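Local structure of ochratoxinase (Aspergillus niger, 4C65) at residues Leu65-Gly73 with Ala332-Thr343. The protein uses zinc to release C-terminal amino acids, preferably aromatic ones such as phenylalanine, and so hydrolyses the mycotoxin ochratoxin A. Residues are numbered along the deposited sequence; the frame is centred on the assembly and turned at random.
Sequences LWDCHMHFG and ALGTDTAPGGPT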
ATOM      1  N   LEU A  65      29.514 -32.103 -20.689  1.00 12.96           N
ATOM      2  CA  LEU A  65      30.005 -31.618 -19.409  1.00 13.24           C
ATOM      3  C   LEU A  65      28.927 -30.884 -18.620  1.00 13.05           C
ATOM      4  O   LEU A  65      28.065 -30.225 -19.195  1.00 12.75           O
ATOM      5  CB  LEU A  65      31.188 -30.695 -19.635  1.00 13.63           C
ATOM      6  CG  LEU A  65      32.455 -31.351 -20.165  1.00 14.24           C
ATOM      7  CD1 LEU A  65      33.356 -30.303 -20.791  1.00 14.58           C
ATOM      8  CD2 LEU A  65      33.156 -32.081 -19.016  1.00 14.96           C
ATOM      9  N   TRP A  66      29.002 -31.016 -17.296  1.00 13.65           N
ATOM     10  CA  TRP A  66      28.147 -30.285 -16.361  1.00 13.66           C
ATOM     11  C   TRP A  66      28.971 -29.221 -15.646  1.00 13.90           C
ATOM     12  O   TRP A  66      30.153 -29.416 -15.379  1.00 14.90           O
ATOM     13  CB  TRP A  66      27.616 -31.182 -15.274  1.00 14.18           C
ATOM     14  CG  TRP A  66      26.452 -32.021 -15.634  1.00 14.07           C
ATOM     15  CD1 TRP A  66      26.412 -32.998 -16.564  1.00 14.08           C
ATOM     16  CD2 TRP A  66      25.178 -32.034 -14.982  1.00 14.15           C
ATOM     17  NE1 TRP A  66      25.165 -33.584 -16.581  1.00 14.07           N
ATOM     18  CE2 TRP A  66      24.393 -33.004 -15.614  1.00 14.19           C
ATOM     19  CE3 TRP A  66      24.619 -31.298 -13.936  1.00 14.67           C
ATOM     20  CZ2 TRP A  66      23.076 -33.244 -15.257  1.00 14.52           C
ATOM     21  CZ3 TRP A  66      23.315 -31.562 -13.564  1.00 14.93           C
ATOM     22  CH2 TRP A  66      22.564 -32.537 -14.219  1.00 14.92           C
ATOM     23  N   ASP A  67      28.355 -28.074 -15.376  1.00 13.60           N
ATOM     24  CA  ASP A  67      28.841 -27.213 -14.329  1.00 13.83           C
ATOM     25  C   ASP A  67      27.739 -27.057 -13.310  1.00 14.12           C
ATOM     26  O   ASP A  67      26.613 -26.673 -13.662  1.00 14.15           O
ATOM     27  CB  ASP A  67      29.300 -25.871 -14.850  1.00 13.53           C
ATOM     28  CG  ASP A  67      30.176 -25.147 -13.832  1.00 14.12           C
ATOM     29  OD1 ASP A  67      29.607 -24.580 -12.851  1.00 14.07           O
ATOM     30  OD2 ASP A  67      31.408 -25.173 -14.015  1.00 14.45           O
ATOM     31  N   CYS A  68      28.069 -27.353 -12.057  1.00 14.88           N
ATOM     32  CA  CYS A  68      27.084 -27.406 -11.001  1.00 15.51           C
ATOM     33  C   CYS A  68      26.975 -26.139 -10.173  1.00 16.16           C
ATOM     34  O   CYS A  68      26.282 -26.122  -9.155  1.00 17.11           O
ATOM     35  CB  CYS A  68      27.390 -28.583 -10.101  1.00 16.31           C
ATOM     36  SG  CYS A  68      27.333 -30.159 -10.985  1.00 16.25           S
ATOM     37  N   HIS A  69      27.662 -25.084 -10.585  1.00 16.05           N
ATOM     38  CA  HIS A  69      27.544 -23.815  -9.900  1.00 16.73           C
ATOM     39  C   HIS A  69      27.587 -22.615 -10.850  1.00 16.25           C
ATOM     40  O   HIS A  69      28.593 -21.940 -10.953  1.00 16.46           O
ATOM     41  CB  HIS A  69      28.620 -23.659  -8.825  1.00 18.01           C
ATOM     42  CG  HIS A  69      28.270 -22.626  -7.800  1.00 19.14           C
ATOM     43  ND1 HIS A  69      28.324 -22.876  -6.452  1.00 20.58           N
ATOM     44  CD2 HIS A  69      27.780 -21.369  -7.925  1.00 18.95           C
ATOM     45  CE1 HIS A  69      27.925 -21.804  -5.788  1.00 21.11           C
ATOM     46  NE2 HIS A  69      27.582 -20.881  -6.657  1.00 20.02           N
ATOM     47  N   MET A  70      26.472 -22.360 -11.518  1.00 15.79           N
ATOM     48  CA  MET A  70      26.348 -21.234 -12.427  1.00 15.64           C
ATOM     49  C   MET A  70      25.379 -20.230 -11.832  1.00 16.31           C
ATOM     50  O   MET A  70      24.624 -20.555 -10.942  1.00 16.48           O
ATOM     51  CB  MET A  70      25.843 -21.712 -13.782  1.00 14.72           C
ATOM     52  CG  MET A  70      26.718 -22.774 -14.463  1.00 14.59           C
ATOM     53  SD  MET A  70      28.427 -22.262 -14.664  1.00 15.30           S
ATOM     54  CE  MET A  70      28.187 -20.989 -15.911  1.00 15.19           C
ATOM     55  N   HIS A  71      25.442 -18.990 -12.284  1.00 17.09           N
ATOM     56  CA  HIS A  71      24.446 -18.016 -11.898  1.00 18.33           C
ATOM     57  C   HIS A  71      23.959 -17.253 -13.121  1.00 17.92           C
ATOM     58  O   HIS A  71      24.734 -16.637 -13.830  1.00 17.81           O
ATOM     59  CB  HIS A  71      24.925 -17.088 -10.774  1.00 20.32           C
ATOM     60  CG  HIS A  71      26.230 -16.402 -11.045  1.00 22.36           C
ATOM     61  ND1 HIS A  71      27.378 -16.680 -10.328  1.00 24.56           N
ATOM     62  CD2 HIS A  71      26.568 -15.421 -11.920  1.00 23.14           C
ATOM     63  CE1 HIS A  71      28.368 -15.915 -10.761  1.00 24.94           C
ATOM     64  NE2 HIS A  71      27.906 -15.151 -11.736  1.00 24.14           N
ATOM     65  N   PHE A  72      22.659 -17.341 -13.368  1.00 17.62           N
ATOM     66  CA  PHE A  72      22.055 -16.790 -14.536  1.00 17.80           C
ATOM     67  C   PHE A  72      21.660 -15.357 -14.257  1.00 18.67           C
ATOM     68  O   PHE A  72      20.487 -15.026 -14.110  1.00 18.83           O
ATOM     69  CB  PHE A  72      20.838 -17.631 -14.945  1.00 17.81           C
ATOM     70  CG  PHE A  72      21.183 -18.815 -15.821  1.00 17.32           C
ATOM     71  CD1 PHE A  72      22.041 -19.802 -15.373  1.00 16.93           C
ATOM     72  CD2 PHE A  72      20.609 -18.953 -17.072  1.00 17.22           C
ATOM     73  CE1 PHE A  72      22.350 -20.893 -16.175  1.00 16.73           C
ATOM     74  CE2 PHE A  72      20.910 -20.034 -17.866  1.00 16.88           C
ATOM     75  CZ  PHE A  72      21.774 -21.019 -17.411  1.00 16.59           C
ATOM     76  N   GLY A  73      22.665 -14.499 -14.200  1.00 19.85           N
ATOM     77  CA  GLY A  73      22.476 -13.101 -13.815  1.00 21.05           C
ATOM     78  C   GLY A  73      22.242 -12.167 -14.973  1.00 21.81           C
ATOM     79  O   GLY A  73      21.276 -11.403 -14.968  1.00 22.54           O
ATOM     80  N   ALA A 332      31.552 -33.023  -7.317  1.00 16.68           N
ATOM     81  CA  ALA A 332      31.188 -32.542  -8.644  1.00 16.14           C
ATOM     82  C   ALA A 332      31.799 -31.168  -8.826  1.00 16.50           C
ATOM     83  O   ALA A 332      32.216 -30.523  -7.852  1.00 17.61           O
ATOM     84  CB  ALA A 332      29.693 -32.493  -8.824  1.00 15.06           C
ATOM     85  N   LEU A 333      31.897 -30.738 -10.076  1.00 15.93           N
ATOM     86  CA  LEU A 333      32.592 -29.499 -10.397  1.00 15.93           C
ATOM     87  C   LEU A 333      31.617 -28.355 -10.647  1.00 15.06           C
ATOM     88  O   LEU A 333      30.589 -28.522 -11.305  1.00 14.43           O
ATOM     89  CB  LEU A 333      33.502 -29.657 -11.631  1.00 16.15           C
ATOM     90  CG  LEU A 333      34.633 -30.659 -11.490  1.00 16.79           C
ATOM     91  CD1 LEU A 333      35.592 -30.533 -12.653  1.00 17.52           C
ATOM     92  CD2 LEU A 333      35.401 -30.486 -10.188  1.00 17.73           C
ATOM     93  N   GLY A 334      31.972 -27.187 -10.103  1.00 15.25           N
ATOM     94  CA  GLY A 334      31.234 -25.959 -10.296  1.00 14.66           C
ATOM     95  C   GLY A 334      32.211 -24.833 -10.294  1.00 15.28           C
ATOM     96  O   GLY A 334      33.227 -24.895  -9.621  1.00 15.75           O
ATOM     97  N   THR A 335      31.881 -23.779 -11.031  1.00 15.43           N
ATOM     98  CA  THR A 335      32.812 -22.669 -11.277  1.00 16.27           C
ATOM     99  C   THR A 335      32.441 -21.387 -10.529  1.00 16.30           C
ATOM    100  O   THR A 335      33.312 -20.598 -10.142  1.00 17.31           O
ATOM    101  CB  THR A 335      32.875 -22.407 -12.789  1.00 16.26           C
ATOM    102  OG1 THR A 335      33.216 -23.625 -13.451  1.00 16.32           O
ATOM    103  CG2 THR A 335      33.934 -21.368 -13.127  1.00 17.53           C
ATOM    104  N   ASP A 336      31.140 -21.197 -10.319  1.00 15.63           N
ATOM    105  CA  ASP A 336      30.572 -19.967  -9.782  1.00 15.62           C
ATOM    106  C   ASP A 336      30.801 -18.822 -10.752  1.00 16.07           C
ATOM    107  O   ASP A 336      31.507 -17.866 -10.462  1.00 17.10           O
ATOM    108  CB  ASP A 336      31.131 -19.655  -8.402  1.00 16.26           C
ATOM    109  CG  ASP A 336      30.232 -18.714  -7.598  1.00 16.27           C
ATOM    110  OD1 ASP A 336      29.358 -18.036  -8.160  1.00 16.05           O
ATOM    111  OD2 ASP A 336      30.422 -18.651  -6.378  1.00 16.81           O
ATOM    112  N   THR A 337      30.178 -18.928 -11.909  1.00 15.48           N
ATOM    113  CA  THR A 337      30.346 -17.935 -12.964  1.00 16.00           C
ATOM    114  C   THR A 337      29.067 -17.814 -13.807  1.00 15.33           C
ATOM    115  O   THR A 337      28.136 -18.595 -13.670  1.00 14.06           O
ATOM    116  CB  THR A 337      31.551 -18.336 -13.844  1.00 16.47           C
ATOM    117  OG1 THR A 337      31.911 -17.259 -14.704  1.00 17.35           O
ATOM    118  CG2 THR A 337      31.228 -19.564 -14.666  1.00 15.70           C
ATOM    119  N   ALA A 338      29.039 -16.816 -14.681  1.00 16.16           N
ATOM    120  CA  ALA A 338      27.940 -16.632 -15.627  1.00 15.97           C
ATOM    121  C   ALA A 338      28.023 -17.671 -16.731  1.00 15.79           C
ATOM    122  O   ALA A 338      29.104 -18.140 -17.073  1.00 15.68           O
ATOM    123  CB  ALA A 338      28.006 -15.226 -16.239  1.00 17.01           C
ATOM    124  N   PRO A 339      26.875 -18.027 -17.317  1.00 15.93           N
ATOM    125  CA  PRO A 339      26.836 -18.907 -18.516  1.00 15.94           C
ATOM    126  C   PRO A 339      27.767 -18.449 -19.629  1.00 16.98           C
ATOM    127  O   PRO A 339      27.860 -17.257 -19.898  1.00 17.97           O
ATOM    128  CB  PRO A 339      25.393 -18.783 -18.979  1.00 15.71           C
ATOM    129  CG  PRO A 339      24.632 -18.566 -17.694  1.00 14.99           C
ATOM    130  CD  PRO A 339      25.519 -17.729 -16.820  1.00 15.43           C
ATOM    131  N   GLY A 340      28.501 -19.399 -20.196  1.00 17.04           N
ATOM    132  CA  GLY A 340      29.562 -19.106 -21.123  1.00 18.25           C
ATOM    133  C   GLY A 340      30.834 -18.621 -20.465  1.00 19.23           C
ATOM    134  O   GLY A 340      31.779 -18.214 -21.144  1.00 20.13           O
ATOM    135  N   GLY A 341      30.883 -18.689 -19.139  1.00 19.29           N
ATOM    136  CA  GLY A 341      32.086 -18.335 -18.397  1.00 20.26           C
ATOM    137  C   GLY A 341      33.151 -19.407 -18.523  1.00 20.67           C
ATOM    138  O   GLY A 341      32.948 -20.424 -19.192  1.00 20.17           O
ATOM    139  N   PRO A 342      34.313 -19.186 -17.886  1.00 21.61           N
ATOM    140  CA  PRO A 342      35.465 -20.064 -17.993  1.00 21.96           C
ATOM    141  C   PRO A 342      35.313 -21.330 -17.157  1.00 21.13           C
ATOM    142  O   PRO A 342      36.128 -21.587 -16.281  1.00 21.58           O
ATOM    143  CB  PRO A 342      36.595 -19.196 -17.455  1.00 23.49           C
ATOM    144  CG  PRO A 342      35.927 -18.338 -16.434  1.00 23.21           C
ATOM    145  CD  PRO A 342      34.584 -18.025 -17.023  1.00 22.47           C
ATOM    146  N   THR A 343      34.293 -22.132 -17.450  1.00 20.01           N
ATOM    147  CA  THR A 343      34.035 -23.325 -16.669  1.00 19.60           C
ATOM    148  C   THR A 343      35.120 -24.432 -16.794  1.00 20.27           C
ATOM    149  O   THR A 343      35.354 -25.193 -15.852  1.00 19.75           O
ATOM    150  CB  THR A 343      32.662 -23.919 -17.025  1.00 18.84           C
ATOM    151  OG1 THR A 343      32.555 -24.082 -18.444  1.00 18.98           O
ATOM    152  CG2 THR A 343      31.533 -23.001 -16.505  1.00 18.24           C
TER
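D67 and T335 meet through both carboxylate oxygens: OD1 takes the T335 backbone N on its syn lone pair (3.0 Å), and the T335 hydroxyl OG1 also donates to OD2, though the modelled separation is so short that its exact length is doubtful. On the anti side, tilted out of the carboxylate plane, OD1 also accepts H69 N (3.0 Å), an Asx turn, so one buried carboxylate ties the start of the His-X-His stretch to the loop that follows strand 331-332. CG of D67 lies anti to its backbone N (chi1 -163°), which carries the carboxylate across to T335. Backbone bonds extend the join on either side: C68 N to L333 O at 2.9 Å, D336 N to H69 O at 2.7 Å, and H71 N to T337 O, whose donor stands 36° out of the carbonyl plane. D336 rises beside the H69 ring, its carboxylate stacked on the imidazole with planes 29° apart and CB over the ring face. Its OD1 lies at the edge of the H71 ring, in plane, and accepts a weak bond from ND1 (3.2 Å). H69 ND1 is hydrogen-bonded to E264. Farther out, the M70 chain, bent at chi2 and chi3, lays CE against the T337 and A338 carbonyl oxygens, while SD rests on T343 CG2 (3.7 Å). P339 seats CG over the centre of the F72 ring, 3.6 Å from the centroid, a CH-pi contact; L97 of helix 90-106 touches both side chains. The contact thus joins the HxH zinc motif of an amidohydrolase barrel to the loop with the active-site aspartate: H69 and H71 bind one zinc, D336 lies beside H265, a ligand of the other, and D67, through its bonds to H69 N and T335, is consistent with a second-shell residue that helps position them.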